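Local coordinates for protein acarbose Kinase Mak1 (Uncultured bacterium, PDB 6WB4) that phosphorylates the antidiabetic drug acarbose, probably using ATP, as a carbohydrate kinase of the pfkB (ribokinase-like) family, at residues B[196-205]-B[221-231]. Numbering follows the deposited sequence.
Sequences YGADYVFVSA and RGRAQFVVVMA. With ATP (adenosine-5'-triphosphate), chain H.
Arg-221 lays its CB over the centre of the Tyr-196 ring, 3.8 Å from the centroid, in a CH-pi contact; the long aliphatic stem of an arginine suits a place near the surface, where the tyrosine OH bonds Asp-217 of helix 211-221. Gly-222 follows as the helix ends and lets the chain pass close to Tyr-196 with no side chain between them. Arg-223 then gives its N to Tyr-196 O and sends its side chain back along Gly-197 to Asp-199. Arg-223 NE and NH2 both grip Asp-199 OD1, at 2.7 and 3.0 Å: NE comes from above the carboxylate plane, NH2 on the syn lone pair, with guanidinium and carboxylate planes 73° apart. The partner oxygen OD2 is taken by Thr-177 N, so Asp-199 ties this crossing to the next strand of the sheet. A water bonded to OD1 also links Arg-223 O with Gln-225 NE2.

Ala-224 packs its small CB against Val-201 CG2, and Gln-225 N bonds Asp-199 O. With CG set between backbone N and carbonyl carbon (chi1 46°), Phe-226 lies nearly parallel to Tyr-200 but slid aside, centroids 5.2 Å apart; Tyr-277 meets both rings edge-to-face.

From Val-227 onward the strands run parallel, and beta-branched valines suit the extended chain. Val-228 N bonds Val-201 O at 2.8 Å, and its CB rests against Phe-202 CD2 at 3.6 Å. Val-229 CG2 lies beside Val-203 CG1 on the opposite face, which helix 211-221 covers. Selenomethionine Met-230 bends at chi3 to bring CE to Phe-202 CB, while CG touches ATP O3' at 3.3 Å. Met-230 O accepts a hydrogen bond from Ala-205 N. This is the beta-alpha-beta crossover of a ribokinase-like fold; Ser-204, Met-230 and Ala-231, at its C-terminal side, line part of the ATP pocket.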
loop_
_atom_site.group_PDB
_atom_site.type_symbol
_atom_site.label_atom_id
_atom_site.label_comp_id
_atom_site.label_asym_id
_atom_site.label_seq_id
_atom_site.Cartn_x
_atom_site.Cartn_y
_atom_site.Cartn_z
ATOM N N TYR B 196 -23.114 5.085 24.787
ATOM C CA TYR B 196 -24.037 5.683 25.757
ATOM C C TYR B 196 -24.252 7.165 25.494
ATOM O O TYR B 196 -25.052 7.813 26.170
ATOM C CB TYR B 196 -23.525 5.504 27.191
ATOM C CG TYR B 196 -23.228 4.077 27.590
ATOM C CD1 TYR B 196 -23.879 3.008 26.989
ATOM C CD2 TYR B 196 -22.290 3.801 28.575
ATOM C CE1 TYR B 196 -23.600 1.703 27.361
ATOM C CE2 TYR B 196 -22.002 2.507 28.951
ATOM C CZ TYR B 196 -22.657 1.461 28.343
ATOM O OH TYR B 196 -22.363 0.171 28.721
ATOM N N GLY B 197 -23.532 7.706 24.520
ATOM C CA GLY B 197 -23.507 9.141 24.325
ATOM C C GLY B 197 -24.210 9.663 23.084
ATOM O O GLY B 197 -24.364 10.876 22.931
ATOM N N ALA B 198 -24.645 8.771 22.200
ATOM C CA ALA B 198 -25.260 9.223 20.954
ATOM C C ALA B 198 -26.755 8.949 20.921
ATOM O O ALA B 198 -27.243 8.008 21.543
ATOM C CB ALA B 198 -24.577 8.570 19.752
ATOM N N ASP B 199 -27.471 9.771 20.166
ATOM C CA ASP B 199 -28.918 9.647 20.039
ATOM C C ASP B 199 -29.277 8.446 19.168
ATOM O O ASP B 199 -30.208 7.703 19.476
ATOM C CB ASP B 199 -29.524 10.940 19.468
ATOM C CG ASP B 199 -29.255 12.155 20.353
ATOM O OD1 ASP B 199 -29.580 12.103 21.560
ATOM O OD2 ASP B 199 -28.699 13.157 19.858
ATOM N N TYR B 200 -28.565 8.278 18.060
ATOM C CA TYR B 200 -28.825 7.156 17.166
ATOM C C TYR B 200 -27.590 6.273 17.105
ATOM O O TYR B 200 -26.546 6.690 16.605
ATOM C CB TYR B 200 -29.212 7.634 15.759
ATOM C CG TYR B 200 -30.033 8.910 15.736
ATOM C CD1 TYR B 200 -31.123 9.083 16.583
ATOM C CD2 TYR B 200 -29.714 9.943 14.868
ATOM C CE1 TYR B 200 -31.867 10.246 16.567
ATOM C CE2 TYR B 200 -30.454 11.114 14.846
ATOM C CZ TYR B 200 -31.529 11.258 15.700
ATOM O OH TYR B 200 -32.267 12.419 15.688
ATOM N N VAL B 201 -27.706 5.052 17.614
ATOM C CA VAL B 201 -26.558 4.158 17.687
ATOM C C VAL B 201 -26.642 3.057 16.638
ATOM O O VAL B 201 -27.672 2.397 16.501
ATOM C CB VAL B 201 -26.437 3.512 19.089
ATOM C CG1 VAL B 201 -25.277 2.504 19.144
ATOM C CG2 VAL B 201 -26.312 4.588 20.173
ATOM N N PHE B 202 -25.559 2.883 15.886
ATOM C CA PHE B 202 -25.460 1.806 14.906
ATOM C C PHE B 202 -24.347 0.863 15.342
ATOM O O PHE B 202 -23.289 1.307 15.791
ATOM C CB PHE B 202 -25.184 2.345 13.494
ATOM C CG PHE B 202 -26.249 3.279 12.972
ATOM C CD1 PHE B 202 -26.218 4.631 13.280
ATOM C CD2 PHE B 202 -27.288 2.802 12.181
ATOM C CE1 PHE B 202 -27.204 5.492 12.799
ATOM C CE2 PHE B 202 -28.275 3.659 11.697
ATOM C CZ PHE B 202 -28.232 5.001 12.005
ATOM N N VAL B 203 -24.577 -0.436 15.211
ATOM C CA VAL B 203 -23.554 -1.405 15.579
ATOM C C VAL B 203 -23.671 -2.671 14.735
ATOM O O VAL B 203 -24.767 -3.054 14.316
ATOM C CB VAL B 203 -23.635 -1.761 17.081
ATOM C CG1 VAL B 203 -24.994 -2.370 17.412
ATOM C CG2 VAL B 203 -22.484 -2.694 17.491
ATOM N N SER B 204 -22.525 -3.289 14.461
ATOM C CA SER B 204 -22.461 -4.548 13.732
ATOM C C SER B 204 -22.845 -5.709 14.624
ATOM O O SER B 204 -22.591 -5.679 15.829
ATOM C CB SER B 204 -21.059 -4.772 13.171
ATOM O OG SER B 204 -20.977 -6.021 12.507
ATOM N N ALA B 205 -23.479 -6.721 14.044
ATOM C CA ALA B 205 -23.796 -7.939 14.793
ATOM C C ALA B 205 -22.576 -8.844 14.932
ATOM O O ALA B 205 -22.506 -9.665 15.844
ATOM C CB ALA B 205 -24.927 -8.692 14.127
ATOM N N ARG B 221 -27.817 2.756 30.418
ATOM C CA ARG B 221 -26.698 3.611 30.776
ATOM C C ARG B 221 -26.507 4.784 29.814
ATOM O O ARG B 221 -25.649 5.634 30.046
ATOM C CB ARG B 221 -25.419 2.770 30.838
ATOM C CG ARG B 221 -25.422 1.720 31.950
ATOM C CD ARG B 221 -24.095 0.984 32.048
ATOM N NE ARG B 221 -22.957 1.894 32.145
ATOM C CZ ARG B 221 -22.415 2.297 33.290
ATOM N NH1 ARG B 221 -22.902 1.859 34.443
ATOM N NH2 ARG B 221 -21.380 3.127 33.281
ATOM N N GLY B 222 -27.314 4.846 28.755
ATOM C CA GLY B 222 -27.119 5.848 27.713
ATOM C C GLY B 222 -28.344 6.619 27.253
ATOM O O GLY B 222 -29.460 6.340 27.687
ATOM N N ARG B 223 -28.143 7.564 26.334
ATOM C CA ARG B 223 -29.227 8.449 25.898
ATOM C C ARG B 223 -29.872 8.038 24.577
ATOM O O ARG B 223 -30.738 8.743 24.069
ATOM C CB ARG B 223 -28.708 9.881 25.760
ATOM C CG ARG B 223 -27.644 10.032 24.688
ATOM C CD ARG B 223 -27.218 11.482 24.504
ATOM N NE ARG B 223 -28.261 12.285 23.876
ATOM C CZ ARG B 223 -28.958 13.216 24.524
ATOM N NH1 ARG B 223 -28.711 13.449 25.807
ATOM N NH2 ARG B 223 -29.898 13.912 23.897
ATOM N N ALA B 224 -29.468 6.889 24.037
ATOM C CA ALA B 224 -29.931 6.436 22.723
ATOM C C ALA B 224 -31.444 6.323 22.663
ATOM O O ALA B 224 -32.073 5.866 23.613
ATOM C CB ALA B 224 -29.296 5.103 22.368
ATOM N N GLN B 225 -32.021 6.775 21.553
ATOM C CA GLN B 225 -33.456 6.646 21.319
ATOM C C GLN B 225 -33.763 5.297 20.694
ATOM O O GLN B 225 -34.847 4.749 20.874
ATOM C CB GLN B 225 -33.971 7.766 20.417
ATOM C CG GLN B 225 -33.838 9.155 21.003
ATOM C CD GLN B 225 -34.105 10.229 19.974
ATOM O OE1 GLN B 225 -34.731 9.973 18.946
ATOM N NE2 GLN B 225 -33.618 11.439 20.235
ATOM N N PHE B 226 -32.801 4.773 19.944
ATOM C CA PHE B 226 -32.915 3.429 19.398
ATOM C C PHE B 226 -31.539 2.854 19.063
ATOM O O PHE B 226 -30.548 3.580 19.027
ATOM C CB PHE B 226 -33.808 3.425 18.147
ATOM C CG PHE B 226 -33.493 4.519 17.167
ATOM C CD1 PHE B 226 -32.525 4.336 16.198
ATOM C CD2 PHE B 226 -34.170 5.726 17.211
ATOM C CE1 PHE B 226 -32.233 5.342 15.295
ATOM C CE2 PHE B 226 -33.882 6.730 16.312
ATOM C CZ PHE B 226 -32.915 6.536 15.352
ATOM N N VAL B 227 -31.480 1.548 18.822
ATOM C CA VAL B 227 -30.220 0.911 18.461
ATOM C C VAL B 227 -30.413 0.089 17.200
ATOM O O VAL B 227 -31.269 -0.791 17.146
ATOM C CB VAL B 227 -29.678 -0.001 19.584
ATOM C CG1 VAL B 227 -28.458 -0.768 19.096
ATOM C CG2 VAL B 227 -29.330 0.812 20.821
ATOM N N VAL B 228 -29.631 0.393 16.177
ATOM C CA VAL B 228 -29.716 -0.353 14.936
ATOM C C VAL B 228 -28.596 -1.372 14.821
ATOM O O VAL B 228 -27.418 -1.013 14.737
ATOM C CB VAL B 228 -29.669 0.576 13.719
ATOM C CG1 VAL B 228 -29.783 -0.238 12.435
ATOM C CG2 VAL B 228 -30.781 1.615 13.810
ATOM N N VAL B 229 -28.973 -2.648 14.817
ATOM C CA VAL B 229 -28.009 -3.721 14.644
ATOM C C VAL B 229 -28.036 -4.197 13.213
ATOM O O VAL B 229 -29.069 -4.636 12.713
ATOM C CB VAL B 229 -28.286 -4.905 15.586
ATOM C CG1 VAL B 229 -27.194 -5.951 15.443
ATOM C CG2 VAL B 229 -28.377 -4.416 17.031
HETATM N N MSE B 230 -26.896 -4.096 12.548
HETATM C CA MSE B 230 -26.790 -4.532 11.166
HETATM C C MSE B 230 -26.202 -5.937 11.094
HETATM O O MSE B 230 -25.279 -6.274 11.841
HETATM C CB MSE B 230 -25.961 -3.525 10.371
HETATM C CG MSE B 230 -26.747 -2.247 10.073
HETATM SE SE MSE B 230 -25.658 -0.658 9.839
HETATM C CE MSE B 230 -24.679 -0.745 11.519
ATOM N N ALA B 231 -26.760 -6.761 10.210
ATOM C CA ALA B 231 -26.423 -8.181 10.176
ATOM C C ALA B 231 -26.154 -8.690 8.764
ATOM O O ALA B 231 -26.106 -9.897 8.530
ATOM C CB ALA B 231 -27.528 -8.983 10.811
HETATM P PG ATP H . -18.542 -2.002 7.726
HETATM O O1G ATP H . -17.872 -2.874 6.688
HETATM O O2G ATP H . -18.114 -2.272 9.150
HETATM O O3G ATP H . -18.605 -0.539 7.359
HETATM P PB ATP H . -20.530 -3.935 8.211
HETATM O O1B ATP H . -19.683 -4.978 7.518
HETATM O O2B ATP H . -20.617 -3.908 9.720
HETATM O O3B ATP H . -20.080 -2.476 7.693
HETATM P PA ATP H . -22.878 -5.387 7.643
HETATM O O1A ATP H . -23.206 -5.719 9.081
HETATM O O2A ATP H . -22.175 -6.412 6.783
HETATM O O3A ATP H . -22.025 -4.020 7.621
HETATM O "O5'" ATP H . -24.232 -4.929 6.891
HETATM C "C5'" ATP H . -24.751 -3.608 7.080
HETATM C "C4'" ATP H . -26.105 -3.412 6.395
HETATM O "O4'" ATP H . -25.961 -3.375 4.970
HETATM C "C3'" ATP H . -27.100 -4.517 6.715
HETATM O "O3'" ATP H . -28.025 -4.101 7.719
HETATM C "C2'" ATP H . -27.829 -4.782 5.413
HETATM O "O2'" ATP H . -29.116 -4.154 5.410
HETATM C "C1'" ATP H . -26.943 -4.193 4.330
HETATM N N9 ATP H . -26.263 -5.360 3.726
HETATM C C8 ATP H . -24.997 -5.749 3.980
HETATM N N7 ATP H . -24.677 -6.870 3.284
HETATM C C5 ATP H . -25.765 -7.215 2.570
HETATM C C6 ATP H . -26.111 -8.293 1.621
HETATM N N6 ATP H . -25.204 -9.243 1.296
HETATM N N1 ATP H . -27.357 -8.292 1.097
HETATM C C2 ATP H . -28.263 -7.347 1.415
HETATM N N3 ATP H . -28.019 -6.338 2.268
HETATM C C4 ATP H . -26.810 -6.219 2.865
HETATM O O HOH W 1 -31.537 10.709 22.548
#